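PDB 2OI8: putative regulatory protein SCO4313 from Streptomyces coelicolor, which probably binds regulatory DNA as a dimeric transcriptional regulator of the TetR family, with a helix-turn-helix domain joined to an all-helical C-terminal domain. Local coordinates for residues H24-I29 and T65-D70; G33-S38 and D58-L63; A87-L92 and L177-R182; A95-A100 and D201-F206. One frame throughout, in Å; residues are numbered along the deposited sequence.

Contact 1: residues H24-I29 and T65-D70; sequences HAWEQI and TELIRD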
loop_
_atom_site.group_PDB
_atom_site.type_symbol
_atom_site.label_atom_id
_atom_site.label_comp_id
_atom_site.label_asym_id
_atom_site.label_seq_id
_atom_site.Cartn_x
_atom_site.Cartn_y
_atom_site.Cartn_z
ATOM N N HIS A 24 -11.888 6.844 19.668
ATOM C CA HIS A 24 -11.950 8.173 19.046
ATOM C C HIS A 24 -10.779 8.448 18.132
ATOM O O HIS A 24 -10.922 9.186 17.155
ATOM C CB HIS A 24 -12.106 9.291 20.076
ATOM C CG HIS A 24 -13.360 9.164 20.873
ATOM N ND1 HIS A 24 -14.608 9.218 20.292
ATOM C CD2 HIS A 24 -13.563 8.917 22.188
ATOM C CE1 HIS A 24 -15.529 9.033 21.221
ATOM N NE2 HIS A 24 -14.921 8.850 22.379
ATOM N N ALA A 25 -9.637 7.840 18.440
ATOM C CA ALA A 25 -8.429 7.990 17.628
ATOM C C ALA A 25 -8.652 7.432 16.218
ATOM O O ALA A 25 -8.236 8.043 15.244
ATOM C CB ALA A 25 -7.236 7.328 18.298
ATOM N N TRP A 26 -9.336 6.299 16.099
ATOM C CA TRP A 26 -9.685 5.811 14.778
ATOM C C TRP A 26 -10.555 6.831 14.031
ATOM O O TRP A 26 -10.274 7.119 12.863
ATOM C CB TRP A 26 -10.318 4.416 14.832
ATOM C CG TRP A 26 -9.321 3.363 15.258
ATOM C CD1 TRP A 26 -9.225 2.757 16.495
ATOM C CD2 TRP A 26 -8.252 2.807 14.461
ATOM N NE1 TRP A 26 -8.172 1.854 16.502
ATOM C CE2 TRP A 26 -7.564 1.867 15.275
ATOM C CE3 TRP A 26 -7.821 3.003 13.137
ATOM C CZ2 TRP A 26 -6.472 1.141 14.811
ATOM C CZ3 TRP A 26 -6.735 2.281 12.685
ATOM C CH2 TRP A 26 -6.077 1.359 13.517
ATOM N N GLU A 27 -11.565 7.403 14.703
ATOM C CA GLU A 27 -12.455 8.408 14.079
ATOM C C GLU A 27 -11.627 9.524 13.439
ATOM O O GLU A 27 -11.779 9.809 12.237
ATOM C CB GLU A 27 -13.461 9.010 15.078
ATOM C CG GLU A 27 -14.652 8.131 15.413
ATOM C CD GLU A 27 -15.519 8.671 16.591
ATOM O OE1 GLU A 27 -15.008 9.340 17.540
ATOM O OE2 GLU A 27 -16.733 8.404 16.563
ATOM N N GLN A 28 -10.741 10.131 14.242
ATOM C CA GLN A 28 -9.824 11.179 13.764
ATOM C C GLN A 28 -8.926 10.707 12.633
ATOM O O GLN A 28 -8.616 11.483 11.731
ATOM C CB GLN A 28 -8.944 11.718 14.892
ATOM C CG GLN A 28 -9.626 12.659 15.854
ATOM C CD GLN A 28 -8.632 13.398 16.727
ATOM O OE1 GLN A 28 -8.854 13.592 17.924
ATOM N NE2 GLN A 28 -7.521 13.809 16.127
ATOM N N ILE A 29 -8.476 9.456 12.703
ATOM C CA ILE A 29 -7.659 8.882 11.627
ATOM C C ILE A 29 -8.545 8.788 10.390
ATOM O O ILE A 29 -8.213 9.334 9.337
ATOM C CB ILE A 29 -7.075 7.485 11.993
ATOM C CG1 ILE A 29 -6.077 7.629 13.141
ATOM C CG2 ILE A 29 -6.421 6.805 10.764
ATOM C CD1 ILE A 29 -5.299 6.336 13.386
ATOM N N THR A 65 1.671 4.134 18.540
ATOM C CA THR A 65 2.337 2.875 18.824
ATOM C C THR A 65 1.329 1.819 19.229
ATOM O O THR A 65 1.365 0.736 18.669
ATOM C CB THR A 65 3.429 3.014 19.895
ATOM O OG1 THR A 65 4.498 3.812 19.380
ATOM C CG2 THR A 65 3.981 1.660 20.293
ATOM N N GLU A 66 0.438 2.146 20.173
ATOM C CA GLU A 66 -0.593 1.210 20.664
ATOM C C GLU A 66 -1.620 0.798 19.597
ATOM O O GLU A 66 -2.078 -0.362 19.567
ATOM C CB GLU A 66 -1.332 1.767 21.896
ATOM C CG GLU A 66 -0.664 1.481 23.255
ATOM C CD GLU A 66 0.011 0.097 23.321
ATOM O OE1 GLU A 66 -0.708 -0.929 23.284
ATOM O OE2 GLU A 66 1.262 0.037 23.402
ATOM N N LEU A 67 -2.012 1.757 18.761
ATOM C CA LEU A 67 -2.891 1.459 17.636
ATOM C C LEU A 67 -2.184 0.495 16.666
ATOM O O LEU A 67 -2.768 -0.502 16.255
ATOM C CB LEU A 67 -3.331 2.745 16.931
ATOM C CG LEU A 67 -4.140 3.786 17.723
ATOM C CD1 LEU A 67 -4.404 4.966 16.816
ATOM C CD2 LEU A 67 -5.465 3.241 18.295
ATOM N N ILE A 68 -0.920 0.768 16.343
ATOM C CA ILE A 68 -0.122 -0.174 15.520
ATOM C C ILE A 68 -0.041 -1.605 16.127
ATOM O O ILE A 68 -0.272 -2.592 15.417
ATOM C CB ILE A 68 1.278 0.413 15.121
ATOM C CG1 ILE A 68 1.103 1.545 14.116
ATOM C CG2 ILE A 68 2.165 -0.631 14.467
ATOM C CD1 ILE A 68 2.314 2.405 13.948
ATOM N N ARG A 69 0.228 -1.702 17.430
ATOM C CA ARG A 69 0.279 -2.981 18.174
ATOM C C ARG A 69 -1.056 -3.738 18.109
ATOM O O ARG A 69 -1.082 -4.962 17.862
ATOM C CB ARG A 69 0.680 -2.719 19.643
ATOM C CG ARG A 69 1.042 -3.959 20.502
ATOM C CD ARG A 69 1.711 -3.607 21.899
ATOM N NE ARG A 69 2.708 -2.525 21.794
ATOM C CZ ARG A 69 3.888 -2.483 22.420
ATOM N NH1 ARG A 69 4.285 -3.482 23.211
ATOM N NH2 ARG A 69 4.695 -1.439 22.231
ATOM N N ASP A 70 -2.148 -2.997 18.325
ATOM C CA ASP A 70 -3.506 -3.525 18.271
ATOM C C ASP A 70 -3.804 -4.054 16.894
ATOM O O ASP A 70 -4.451 -5.090 16.755
ATOM C CB ASP A 70 -4.539 -2.431 18.587
ATOM C CG ASP A 70 -4.708 -2.177 20.076
ATOM O OD1 ASP A 70 -4.153 -2.933 20.900
ATOM O OD2 ASP A 70 -5.419 -1.216 20.434
#
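One face of the W26 indole is approached by L67 CG, 4.3 Å above the ring plane and offset toward the rim. The closest touch is oblique to the ring: W26 NE1 is 3.5 Å from L67 CD2. On the six-membered ring, W26 CZ2 approaches L67 CB at 4.1 Å, so the leucine runs alongside the indole. The other methyl of L67 turns to A25 and I29, one turn apart on the same helix, its CD1 meeting I29 CD1 tip to tip at 3.8 Å and A25 CB at 4.0 Å. This is the packing of helix 14-32 against helix 60-84 in the TetR-type DNA-binding domain, with the short segments nearly perpendicular (96°). The first torsion of L67 (chi1 -61°) sends CG toward helix 14-32; from there CD2 goes to the indole and CD1 to A25 and I29. L109 of helix 104-111 touches both W26 and L67, bringing the C-terminal part of the chain to this junction. On the side of helix 14-32 near R45, the imidazole of H24 donates from ND1 to E27 OE1 at 2.8 Å, nearly straight and in the ring plane.

Contact 2: residues G33-S38 and D58-L63; sequences GASALS and DGRDEL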
loop_
_atom_site.group_PDB
_atom_site.type_symbol
_atom_site.label_atom_id
_atom_site.label_comp_id
_atom_site.label_asym_id
_atom_site.label_seq_id
_atom_site.Cartn_x
_atom_site.Cartn_y
_atom_site.Cartn_z
ATOM N N GLY A 33 -6.978 11.722 9.024
ATOM C CA GLY A 33 -5.706 11.062 8.747
ATOM C C GLY A 33 -4.764 11.052 9.931
ATOM O O GLY A 33 -4.673 12.025 10.688
ATOM N N ALA A 34 -4.060 9.940 10.096
ATOM C CA ALA A 34 -3.005 9.857 11.099
ATOM C C ALA A 34 -2.124 11.092 10.942
ATOM O O ALA A 34 -2.115 11.711 9.871
ATOM C CB ALA A 34 -2.196 8.589 10.897
ATOM N N SER A 35 -1.399 11.481 11.991
ATOM C CA SER A 35 -0.475 12.653 11.898
ATOM C C SER A 35 -1.209 13.958 12.191
ATOM O O SER A 35 -0.755 14.751 13.020
ATOM C CB SER A 35 0.243 12.730 10.536
ATOM O OG SER A 35 1.327 13.649 10.547
ATOM N N ALA A 36 -2.341 14.169 11.515
ATOM C CA ALA A 36 -3.305 15.180 11.937
ATOM C C ALA A 36 -3.923 14.739 13.254
ATOM O O ALA A 36 -4.571 15.530 13.938
ATOM C CB ALA A 36 -4.380 15.373 10.883
ATOM N N LEU A 37 -3.715 13.473 13.605
ATOM C CA LEU A 37 -4.256 12.888 14.840
ATOM C C LEU A 37 -3.722 13.563 16.113
ATOM O O LEU A 37 -2.516 13.635 16.316
ATOM C CB LEU A 37 -3.942 11.390 14.849
ATOM C CG LEU A 37 -4.060 10.556 16.123
ATOM C CD1 LEU A 37 -5.490 10.556 16.684
ATOM C CD2 LEU A 37 -3.595 9.152 15.818
ATOM N N SER A 38 -4.618 14.038 16.976
ATOM C CA SER A 38 -4.202 14.833 18.141
ATOM C C SER A 38 -4.936 14.539 19.455
ATOM O O SER A 38 -6.160 14.600 19.524
ATOM C CB SER A 38 -4.320 16.327 17.827
ATOM O OG SER A 38 -5.664 16.762 17.914
ATOM N N ASP A 58 1.287 9.234 27.019
ATOM C CA ASP A 58 2.233 10.327 27.079
ATOM C C ASP A 58 2.669 10.705 25.662
ATOM O O ASP A 58 3.794 10.419 25.263
ATOM C CB ASP A 58 3.428 9.971 27.962
ATOM C CG ASP A 58 4.408 11.119 28.089
ATOM O OD1 ASP A 58 4.019 12.258 27.724
ATOM O OD2 ASP A 58 5.567 10.894 28.529
ATOM N N GLY A 59 1.763 11.314 24.898
ATOM C CA GLY A 59 2.086 11.821 23.569
ATOM C C GLY A 59 1.520 11.003 22.440
ATOM O O GLY A 59 1.258 9.806 22.591
ATOM N N ARG A 60 1.372 11.662 21.294
ATOM C CA ARG A 60 0.802 11.083 20.100
ATOM C C ARG A 60 1.483 9.790 19.634
ATOM O O ARG A 60 0.827 8.906 19.075
ATOM C CB ARG A 60 0.787 12.130 18.970
ATOM C CG ARG A 60 0.395 11.593 17.553
ATOM C CD ARG A 60 0.537 12.693 16.498
ATOM N NE ARG A 60 1.287 12.294 15.292
ATOM C CZ ARG A 60 2.618 12.253 15.230
ATOM N NH1 ARG A 60 3.340 12.539 16.300
ATOM N NH2 ARG A 60 3.240 11.914 14.119
ATOM N N ASP A 61 2.792 9.677 19.834
ATOM C CA ASP A 61 3.502 8.500 19.312
ATOM C C ASP A 61 3.182 7.273 20.135
ATOM O O ASP A 61 3.023 6.194 19.581
ATOM C CB ASP A 61 5.015 8.719 19.242
ATOM C CG ASP A 61 5.429 9.676 18.118
ATOM O OD1 ASP A 61 4.638 9.895 17.167
ATOM O OD2 ASP A 61 6.555 10.219 18.209
ATOM N N GLU A 62 3.074 7.457 21.447
ATOM C CA GLU A 62 2.590 6.414 22.352
ATOM C C GLU A 62 1.208 5.886 21.965
ATOM O O GLU A 62 0.948 4.683 22.046
ATOM C CB GLU A 62 2.527 6.932 23.782
ATOM C CG GLU A 62 3.832 6.855 24.525
ATOM C CD GLU A 62 3.627 6.806 26.027
ATOM O OE1 GLU A 62 2.499 6.468 26.493
ATOM O OE2 GLU A 62 4.611 7.099 26.742
ATOM N N LEU A 63 0.327 6.795 21.556
ATOM C CA LEU A 63 -0.980 6.413 21.113
ATOM C C LEU A 63 -0.869 5.689 19.785
ATOM O O LEU A 63 -1.462 4.629 19.624
ATOM C CB LEU A 63 -1.893 7.622 20.989
ATOM C CG LEU A 63 -3.283 7.296 20.425
ATOM C CD1 LEU A 63 -4.072 6.251 21.260
ATOM C CD2 LEU A 63 -4.081 8.576 20.291
#
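The turn that leads into the predicted helix-turn-helix motif, residues 33-38, packs here against the first turn of helix 60-84, the long helix that follows the motif in TetR-family regulators. S38 occupies the N-cap position of helix 39-45, and G59 the same position before helix 60-84, so the contact lies where both helices start. R60 spans most of the interface. Its CG is anti to the backbone N (chi1 171°), which sends the chain toward the 33-38 loop, and the bend at chi3 then swings the guanidinium away from the loop, back toward D61 of its own helix. The aliphatic part touches first: R60 CD lies 3.2 Å from L37 O. Farther out, R60 NE comes within 3.8 Å of S35 CA, which lies near the guanidinium plane at its edge. The positive charge has a partner in D61, whose OD1 is 3.1 Å from R60 NH1; that oxygen stands well out of the guanidinium plane, making the pair a salt bridge of charges alone. S35 also packs on A32 of the second subunit. Deeper in, L37 and L63 both rest on A25 of helix 14-32, and their own side chains meet methyl to methyl, L37 CD1 to L63 CD2, at 4.3 Å.

Contact 3: residues A87-L92 and L177-R182; sequences ADLAGL and LSFWSR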
loop_
_atom_site.group_PDB
_atom_site.type_symbol
_atom_site.label_atom_id
_atom_site.label_comp_id
_atom_site.label_asym_id
_atom_site.label_seq_id
_atom_site.Cartn_x
_atom_site.Cartn_y
_atom_site.Cartn_z
ATOM N N ALA A 87 -6.709 -25.029 8.634
ATOM C CA ALA A 87 -6.700 -24.471 7.274
ATOM C C ALA A 87 -5.295 -24.508 6.684
ATOM O O ALA A 87 -4.295 -24.497 7.417
ATOM C CB ALA A 87 -7.249 -23.057 7.250
ATOM N N ASP A 88 -5.231 -24.583 5.361
ATOM C CA ASP A 88 -3.967 -24.530 4.637
ATOM C C ASP A 88 -3.795 -23.089 4.125
ATOM O O ASP A 88 -4.570 -22.187 4.498
ATOM C CB ASP A 88 -4.033 -25.502 3.460
ATOM C CG ASP A 88 -5.229 -25.209 2.538
ATOM O OD1 ASP A 88 -6.371 -25.060 3.066
ATOM O OD2 ASP A 88 -5.021 -25.094 1.298
ATOM N N LEU A 89 -2.801 -22.879 3.257
ATOM C CA LEU A 89 -2.521 -21.549 2.699
ATOM C C LEU A 89 -3.763 -20.856 2.141
ATOM O O LEU A 89 -3.953 -19.659 2.356
ATOM C CB LEU A 89 -1.413 -21.593 1.635
ATOM C CG LEU A 89 0.046 -21.691 2.085
ATOM C CD1 LEU A 89 0.953 -21.717 0.860
ATOM C CD2 LEU A 89 0.453 -20.567 3.044
ATOM N N ALA A 90 -4.604 -21.609 1.436
ATOM C CA ALA A 90 -5.863 -21.072 0.933
ATOM C C ALA A 90 -6.644 -20.436 2.080
ATOM O O ALA A 90 -7.014 -19.275 2.001
ATOM C CB ALA A 90 -6.683 -22.160 0.240
ATOM N N GLY A 91 -6.839 -21.177 3.166
ATOM C CA GLY A 91 -7.652 -20.698 4.277
ATOM C C GLY A 91 -7.047 -19.460 4.891
ATOM O O GLY A 91 -7.764 -18.523 5.275
ATOM N N LEU A 92 -5.717 -19.465 4.960
ATOM C CA LEU A 92 -4.938 -18.369 5.508
ATOM C C LEU A 92 -5.064 -17.115 4.637
ATOM O O LEU A 92 -5.277 -16.028 5.147
ATOM C CB LEU A 92 -3.483 -18.810 5.636
ATOM C CG LEU A 92 -2.919 -19.316 6.968
ATOM C CD1 LEU A 92 -3.932 -19.966 7.865
ATOM C CD2 LEU A 92 -1.772 -20.247 6.693
ATOM N N LEU A 177 7.192 -15.447 2.035
ATOM C CA LEU A 177 7.386 -14.057 1.623
ATOM C C LEU A 177 6.583 -13.731 0.357
ATOM O O LEU A 177 5.986 -12.682 0.282
ATOM C CB LEU A 177 8.886 -13.778 1.427
ATOM C CG LEU A 177 9.758 -13.884 2.686
ATOM C CD1 LEU A 177 11.201 -13.744 2.334
ATOM C CD2 LEU A 177 9.372 -12.827 3.698
ATOM N N SER A 178 6.550 -14.657 -0.604
ATOM C CA SER A 178 5.745 -14.541 -1.836
ATOM C C SER A 178 4.235 -14.501 -1.616
ATOM O O SER A 178 3.511 -13.777 -2.310
ATOM C CB SER A 178 6.058 -15.687 -2.794
ATOM O OG SER A 178 7.190 -15.384 -3.579
ATOM N N PHE A 179 3.765 -15.309 -0.682
ATOM C CA PHE A 179 2.370 -15.286 -0.271
ATOM C C PHE A 179 2.055 -13.892 0.300
ATOM O O PHE A 179 1.095 -13.234 -0.094
ATOM C CB PHE A 179 2.185 -16.422 0.751
ATOM C CG PHE A 179 0.858 -16.445 1.459
ATOM C CD1 PHE A 179 0.620 -15.621 2.552
ATOM C CD2 PHE A 179 -0.125 -17.359 1.083
ATOM C CE1 PHE A 179 -0.584 -15.662 3.219
ATOM C CE2 PHE A 179 -1.337 -17.414 1.757
ATOM C CZ PHE A 179 -1.564 -16.567 2.827
ATOM N N TRP A 180 2.890 -13.450 1.230
ATOM C CA TRP A 180 2.735 -12.158 1.871
ATOM C C TRP A 180 2.647 -11.030 0.828
ATOM O O TRP A 180 1.707 -10.236 0.827
ATOM C CB TRP A 180 3.929 -11.936 2.793
ATOM C CG TRP A 180 3.750 -10.921 3.854
ATOM C CD1 TRP A 180 4.553 -9.848 4.097
ATOM C CD2 TRP A 180 2.723 -10.886 4.837
ATOM N NE1 TRP A 180 4.085 -9.139 5.165
ATOM C CE2 TRP A 180 2.958 -9.751 5.641
ATOM C CE3 TRP A 180 1.620 -11.700 5.119
ATOM C CZ2 TRP A 180 2.135 -9.408 6.730
ATOM C CZ3 TRP A 180 0.785 -11.351 6.208
ATOM C CH2 TRP A 180 1.056 -10.214 6.991
ATOM N N SER A 181 3.612 -10.978 -0.080
ATOM C CA SER A 181 3.717 -9.822 -0.947
ATOM C C SER A 181 2.696 -9.904 -2.050
ATOM O O SER A 181 2.057 -8.918 -2.343
ATOM C CB SER A 181 5.117 -9.706 -1.513
ATOM O OG SER A 181 5.343 -10.818 -2.343
ATOM N N ARG A 182 2.528 -11.071 -2.653
ATOM C CA ARG A 182 1.525 -11.246 -3.706
ATOM C C ARG A 182 0.077 -10.875 -3.295
ATOM O O ARG A 182 -0.626 -10.172 -4.041
ATOM C CB ARG A 182 1.578 -12.665 -4.289
ATOM C CG ARG A 182 2.796 -12.881 -5.141
ATOM C CD ARG A 182 2.824 -14.223 -5.845
ATOM N NE ARG A 182 4.175 -14.513 -6.342
ATOM C CZ ARG A 182 4.551 -15.661 -6.913
ATOM N NH1 ARG A 182 3.687 -16.651 -7.079
ATOM N NH2 ARG A 182 5.801 -15.822 -7.318
#
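The carbonyl oxygen of L89 is met by two carbons of the F179 ring, CE2 at 3.5 Å and CZ at 3.9 Å, and lies near the ring plane. It is a polar atom set against an aromatic edge, and no hydrogen bond joins the two segments. The rest of the contact is apolar. L89 CD2 lies 3.8 Å from F179 CD2, while F179 CZ reaches the next turn of the helix and comes 4.1 Å from L92 CB. The backbone carbon of L92 also stands at the ring edge, in its plane. F179 is placed there by its first torsion: a chi1 near 180° (171°) carries the ring straight out from helix 170-191 and presents its edge to the first turn of helix 89-102, just beyond the N-cap residue D88. Losing the F179 ring to an alanine is likely to open a gap beside L89 and L92, where I135 and L213 also border the phenylalanine. Further round helix 170-191, E209 of the second subunit forms a salt bridge with R182 and a hydrogen bond with S178. One helix thus joins the core to the subunit interface, an architecture typical of the all-helical C-terminal domain of dimeric TetR-family regulators.

Contact 4: residues A95-A100 and D201-F206; sequences ALRAWA and DSALLF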
loop_
_atom_site.group_PDB
_atom_site.type_symbol
_atom_site.label_atom_id
_atom_site.label_comp_id
_atom_site.label_asym_id
_atom_site.label_seq_id
_atom_site.Cartn_x
_atom_site.Cartn_y
_atom_site.Cartn_z
ATOM N N ALA A 95 -8.464 -15.696 5.287
ATOM C CA ALA A 95 -8.445 -15.016 6.582
ATOM C C ALA A 95 -7.882 -13.586 6.393
ATOM O O ALA A 95 -8.466 -12.583 6.853
ATOM C CB ALA A 95 -7.587 -15.805 7.565
ATOM N N LEU A 96 -6.775 -13.511 5.676
ATOM C CA LEU A 96 -6.102 -12.237 5.447
ATOM C C LEU A 96 -6.991 -11.248 4.669
ATOM O O LEU A 96 -6.961 -10.062 4.963
ATOM C CB LEU A 96 -4.748 -12.455 4.733
ATOM C CG LEU A 96 -3.938 -11.182 4.422
ATOM C CD1 LEU A 96 -3.594 -10.369 5.713
ATOM C CD2 LEU A 96 -2.677 -11.461 3.573
ATOM N N ARG A 97 -7.787 -11.760 3.709
ATOM C CA ARG A 97 -8.624 -10.924 2.840
ATOM C C ARG A 97 -9.696 -10.235 3.655
ATOM O O ARG A 97 -9.889 -9.013 3.542
ATOM C CB ARG A 97 -9.261 -11.741 1.704
ATOM C CG ARG A 97 -10.037 -10.889 0.674
ATOM C CD ARG A 97 -10.288 -11.596 -0.660
ATOM N NE ARG A 97 -11.130 -10.766 -1.519
ATOM C CZ ARG A 97 -10.659 -9.809 -2.330
ATOM N NH1 ARG A 97 -9.358 -9.594 -2.403
ATOM N NH2 ARG A 97 -11.470 -9.056 -3.076
ATOM N N ALA A 98 -10.359 -11.018 4.495
ATOM C CA ALA A 98 -11.495 -10.543 5.298
ATOM C C ALA A 98 -11.046 -9.578 6.381
ATOM O O ALA A 98 -11.688 -8.552 6.616
ATOM C CB ALA A 98 -12.249 -11.726 5.903
ATOM N N TRP A 99 -9.936 -9.913 7.034
ATOM C CA TRP A 99 -9.322 -9.011 7.996
ATOM C C TRP A 99 -9.005 -7.667 7.305
ATOM O O TRP A 99 -9.316 -6.585 7.843
ATOM C CB TRP A 99 -8.062 -9.630 8.611
ATOM C CG TRP A 99 -7.376 -8.683 9.542
ATOM C CD1 TRP A 99 -7.625 -8.517 10.868
ATOM C CD2 TRP A 99 -6.336 -7.745 9.212
ATOM N NE1 TRP A 99 -6.813 -7.538 11.394
ATOM C CE2 TRP A 99 -6.013 -7.044 10.397
ATOM C CE3 TRP A 99 -5.659 -7.422 8.033
ATOM C CZ2 TRP A 99 -5.041 -6.053 10.436
ATOM C CZ3 TRP A 99 -4.692 -6.437 8.073
ATOM C CH2 TRP A 99 -4.390 -5.767 9.270
ATOM N N ALA A 100 -8.387 -7.733 6.126
ATOM C CA ALA A 100 -8.112 -6.534 5.340
ATOM C C ALA A 100 -9.403 -5.797 4.998
ATOM O O ALA A 100 -9.540 -4.595 5.242
ATOM C CB ALA A 100 -7.341 -6.888 4.056
ATOM N N ASP A 201 -13.462 -8.439 -11.585
ATOM C CA ASP A 201 -13.745 -8.823 -10.228
ATOM C C ASP A 201 -12.432 -9.171 -9.566
ATOM O O ASP A 201 -11.934 -10.300 -9.671
ATOM C CB ASP A 201 -14.701 -10.005 -10.227
ATOM C CG ASP A 201 -15.189 -10.377 -8.848
ATOM O OD1 ASP A 201 -14.778 -9.764 -7.845
ATOM O OD2 ASP A 201 -15.997 -11.317 -8.766
ATOM N N SER A 202 -11.868 -8.172 -8.887
ATOM C CA SER A 202 -10.591 -8.293 -8.183
ATOM C C SER A 202 -10.546 -9.465 -7.192
ATOM O O SER A 202 -9.480 -10.020 -6.963
ATOM C CB SER A 202 -10.254 -6.985 -7.463
ATOM O OG SER A 202 -11.090 -6.797 -6.331
ATOM N N ALA A 203 -11.692 -9.841 -6.620
ATOM C CA ALA A 203 -11.771 -11.037 -5.785
ATOM C C ALA A 203 -11.330 -12.293 -6.560
ATOM O O ALA A 203 -10.750 -13.218 -5.984
ATOM C CB ALA A 203 -13.176 -11.211 -5.239
ATOM N N LEU A 204 -11.602 -12.311 -7.863
ATOM C CA LEU A 204 -11.225 -13.448 -8.718
ATOM C C LEU A 204 -9.745 -13.371 -9.026
ATOM O O LEU A 204 -9.057 -14.392 -8.973
ATOM C CB LEU A 204 -12.053 -13.499 -10.010
ATOM C CG LEU A 204 -13.397 -14.245 -10.053
ATOM C CD1 LEU A 204 -14.149 -14.270 -8.723
ATOM C CD2 LEU A 204 -14.297 -13.688 -11.169
ATOM N N LEU A 205 -9.265 -12.154 -9.318
ATOM C CA LEU A 205 -7.816 -11.888 -9.357
ATOM C C LEU A 205 -7.095 -12.440 -8.115
ATOM O O LEU A 205 -6.096 -13.152 -8.238
ATOM C CB LEU A 205 -7.503 -10.398 -9.554
ATOM C CG LEU A 205 -6.018 -10.055 -9.353
ATOM C CD1 LEU A 205 -5.077 -10.803 -10.308
ATOM C CD2 LEU A 205 -5.763 -8.554 -9.405
ATOM N N PHE A 206 -7.632 -12.137 -6.940
ATOM C CA PHE A 206 -7.086 -12.617 -5.682
ATOM C C PHE A 206 -7.064 -14.139 -5.659
ATOM O O PHE A 206 -6.036 -14.729 -5.305
ATOM C CB PHE A 206 -7.908 -12.061 -4.505
ATOM C CG PHE A 206 -7.390 -12.463 -3.147
ATOM C CD1 PHE A 206 -7.668 -13.729 -2.617
ATOM C CD2 PHE A 206 -6.642 -11.572 -2.385
ATOM C CE1 PHE A 206 -7.196 -14.097 -1.338
ATOM C CE2 PHE A 206 -6.150 -11.938 -1.101
ATOM C CZ PHE A 206 -6.436 -13.198 -0.580
#
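R97 lays its aliphatic chain over the face of the F206 ring, with CD 3.8 Å from the ring centroid and only 7° off the ring normal, a CH-pi contact placed over the centre. The arginine leaves helix 89-102 with its first torsion trans (chi1 -174°) and stays extended from CG to NE. This straight course carries it across the whole ring: R97 CB begins 3.9 Å from F206 CZ, and R97 NH1 ends 3.4 Å from F206 CD2. The phenylalanine, likewise trans about its first torsion, points back toward the arginine's own helix, so the two side chains lie alongside one another, running opposite ways. Their guanidinium and ring planes are 53° apart, so the end of R97 does not stack on F206. Both residues belong to the TetR-type C-terminal domain, in which the segments 95-100 and 202-206 run roughly antiparallel, with E190 of helix 170-191 binding both R97 and S202, the first through a salt bridge and the second through a hydrogen bond. Were F206 replaced by an alanine, the R97 methylenes would probably lose the ring they lie on and the chain would be freer to turn. Beyond the ring, A203 CA lies over one face of the guanidinium, 3.4 Å from R97 NH2.

Overall arrangement
Contacts 1 and 2 both use helix 60-84 and touch each other in the DNA-binding region, A25 CB meeting L63 CD2; contact 2 is nested within the loop closed by contact 1. Contacts 3 and 4 share helix 89-102 in the C-terminal domain, their centres about 11 Å apart. Within each pair one contact is buried and essentially apolar, contact 1 around a leucine and contact 3 around a phenylalanine, while the other is partly buried and built on an arginine. R60 runs along a loop backbone, whereas R97 crosses an aromatic face. The centres of contacts 1 and 3 lie about 26 Å apart, on opposite sides of the chain's centre.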